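Local coordinates for protein aminopeptidase N (Francisella tularensis subsp. tularensis, PDB 5DLL) that probably releases N-terminal amino acids from intracellular peptides as a zinc-dependent aminopeptidase of the M1 family, at residues E859-S862 with K863-S867. Numbering follows the deposited sequence.
Sequences EIVS and KSLES
The flat groups meeting between Val861 and Leu865 are peptide units: the amide N of Leu865 donates to Val861 O (3.2 Å), tilted 21° from that carbonyl plane, and the leucine CG lies beside the same oxygen at 3.5 Å. Three more i to i+4 bonds continue the series: Lys863 N to Glu859 O (3.0 Å), Ser864 N to Ile860 O with a C=O...N angle of 162°, and Glu866 N to Ser862 O (3.0 Å); a weak fifth runs from Ser867 N to Lys863 O. These are the bonds of an alpha-helix, here the last turns of helix 855-866. Alongside this ladder, Val861 and Leu865 point the same way, and CG1 meets CD1 at 4.0 Å; with CG1 set anti to its own amide nitrogen (chi1 164°), that methyl is the valine branch that reaches the leucine. Leu865 and Ser864 both touch Leu845 of helix 835-849, joining this end of the helix to its neighbour in the C-terminal helical domain. Ser862 OG turns back to the carbonyl of Phe858. At the chain end, Ser867 OG donates to Ser864 O (2.8 Å) from above the carbonyl plane, and Trp830 NE1 hydrogen-bonds to that same oxygen, while the terminal carboxylate has a long, weak ion pair with Lys831. The contact thus rests largely on backbone hydrogen bonds, with a single apolar pair beside them, which suggests that charge contributes little to holding the last turn.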
ATOM      1  N   GLU A 859      10.899  -9.952  24.015  1.00 47.86           N
ATOM      2  CA  GLU A 859      12.047  -9.613  23.162  1.00 57.14           C
ATOM      3  C   GLU A 859      11.925  -8.201  22.595  1.00 56.40           C
ATOM      4  O   GLU A 859      12.845  -7.392  22.709  1.00 50.99           O
ATOM      5  CB  GLU A 859      12.170 -10.610  21.999  1.00 66.05           C
ATOM      6  CG  GLU A 859      12.351 -12.069  22.412  1.00 76.74           C
ATOM      7  CD  GLU A 859      13.781 -12.562  22.311  1.00 87.08           C
ATOM      8  OE1 GLU A 859      14.344 -12.962  23.353  1.00 85.28           O
ATOM      9  OE2 GLU A 859      14.336 -12.560  21.191  1.00 95.81           O
ATOM     10  N   ILE A 860      10.776  -7.912  21.991  1.00 59.62           N
ATOM     11  CA  ILE A 860      10.543  -6.624  21.339  1.00 60.78           C
ATOM     12  C   ILE A 860      10.588  -5.475  22.351  1.00 53.60           C
ATOM     13  O   ILE A 860      11.291  -4.485  22.142  1.00 49.94           O
ATOM     14  CB  ILE A 860       9.205  -6.629  20.559  1.00 68.28           C
ATOM     15  CG1 ILE A 860       9.302  -7.593  19.370  1.00 90.81           C
ATOM     16  CG2 ILE A 860       8.856  -5.234  20.056  1.00 74.55           C
ATOM     17  CD1 ILE A 860       7.973  -7.940  18.732  1.00108.45           C
ATOM     18  N   VAL A 861       9.848  -5.617  23.448  1.00 50.56           N
ATOM     19  CA  VAL A 861       9.827  -4.608  24.512  1.00 44.93           C
ATOM     20  C   VAL A 861      11.227  -4.363  25.074  1.00 44.80           C
ATOM     21  O   VAL A 861      11.628  -3.219  25.282  1.00 45.21           O
ATOM     22  CB  VAL A 861       8.854  -5.010  25.642  1.00 46.96           C
ATOM     23  CG1 VAL A 861       9.107  -4.210  26.909  1.00 53.15           C
ATOM     24  CG2 VAL A 861       7.418  -4.818  25.184  1.00 45.12           C
ATOM     25  N   SER A 862      11.967  -5.438  25.318  1.00 52.33           N
ATOM     26  CA  SER A 862      13.345  -5.327  25.786  1.00 51.78           C
ATOM     27  C   SER A 862      14.186  -4.518  24.804  1.00 50.82           C
ATOM     28  O   SER A 862      14.972  -3.661  25.211  1.00 51.87           O
ATOM     29  CB  SER A 862      13.961  -6.716  25.986  1.00 51.02           C
ATOM     30  OG  SER A 862      13.310  -7.419  27.033  1.00 52.07           O
ATOM     31  N   LYS A 863      13.995  -4.784  23.514  1.00 52.51           N
ATOM     32  CA  LYS A 863      14.794  -4.164  22.454  1.00 57.69           C
ATOM     33  C   LYS A 863      14.641  -2.636  22.382  1.00 54.92           C
ATOM     34  O   LYS A 863      15.634  -1.927  22.210  1.00 58.26           O
ATOM     35  CB  LYS A 863      14.463  -4.790  21.096  1.00 59.59           C
ATOM     36  CG  LYS A 863      15.571  -4.632  20.071  1.00 66.80           C
ATOM     37  CD  LYS A 863      15.093  -4.984  18.675  1.00 67.90           C
ATOM     38  CE  LYS A 863      16.183  -4.733  17.650  1.00 71.75           C
ATOM     39  NZ  LYS A 863      15.654  -4.837  16.264  1.00 79.39           N
ATOM     40  N   SER A 864      13.414  -2.132  22.513  1.00 57.02           N
ATOM     41  CA  SER A 864      13.183  -0.677  22.498  1.00 53.23           C
ATOM     42  C   SER A 864      13.597  -0.004  23.811  1.00 51.67           C
ATOM     43  O   SER A 864      13.899   1.183  23.814  1.00 61.59           O
ATOM     44  CB  SER A 864      11.726  -0.329  22.169  1.00 50.38           C
ATOM     45  OG  SER A 864      10.937  -0.230  23.339  1.00 46.25           O
ATOM     46  N   LEU A 865      13.599  -0.747  24.918  1.00 48.60           N
ATOM     47  CA  LEU A 865      14.097  -0.215  26.191  1.00 47.55           C
ATOM     48  C   LEU A 865      15.616  -0.049  26.184  1.00 51.84           C
ATOM     49  O   LEU A 865      16.138   0.897  26.780  1.00 57.44           O
ATOM     50  CB  LEU A 865      13.677  -1.101  27.372  1.00 44.75           C
ATOM     51  CG  LEU A 865      12.236  -0.943  27.874  1.00 42.78           C
ATOM     52  CD1 LEU A 865      11.881  -2.053  28.857  1.00 37.32           C
ATOM     53  CD2 LEU A 865      12.023   0.430  28.503  1.00 43.73           C
ATOM     54  N   GLU A 866      16.318  -0.962  25.517  1.00 62.51           N
ATOM     55  CA  GLU A 866      17.785  -0.918  25.456  1.00 76.49           C
ATOM     56  C   GLU A 866      18.313  -0.044  24.317  1.00 78.23           C
ATOM     57  O   GLU A 866      19.482   0.343  24.328  1.00 85.83           O
ATOM     58  CB  GLU A 866      18.375  -2.334  25.349  1.00 86.37           C
ATOM     59  CG  GLU A 866      18.211  -3.015  23.992  1.00104.38           C
ATOM     60  CD  GLU A 866      18.968  -4.330  23.885  1.00115.90           C
ATOM     61  OE1 GLU A 866      19.367  -4.890  24.931  1.00119.10           O
ATOM     62  OE2 GLU A 866      19.165  -4.808  22.747  1.00100.92           O
ATOM     63  N   SER A 867      17.460   0.259  23.340  1.00 76.48           N
ATOM     64  CA  SER A 867      17.869   1.032  22.165  1.00 80.17           C
ATOM     65  C   SER A 867      18.459   2.393  22.537  1.00 86.76           C
ATOM     66  O   SER A 867      19.406   2.858  21.903  1.00 81.92           O
ATOM     67  CB  SER A 867      16.682   1.226  21.219  1.00 72.62           C
ATOM     68  OG  SER A 867      15.652   1.973  21.845  1.00 65.40           O
ATOM     69  OXT SER A 867      18.012   3.059  23.473  1.00 93.34           O
TER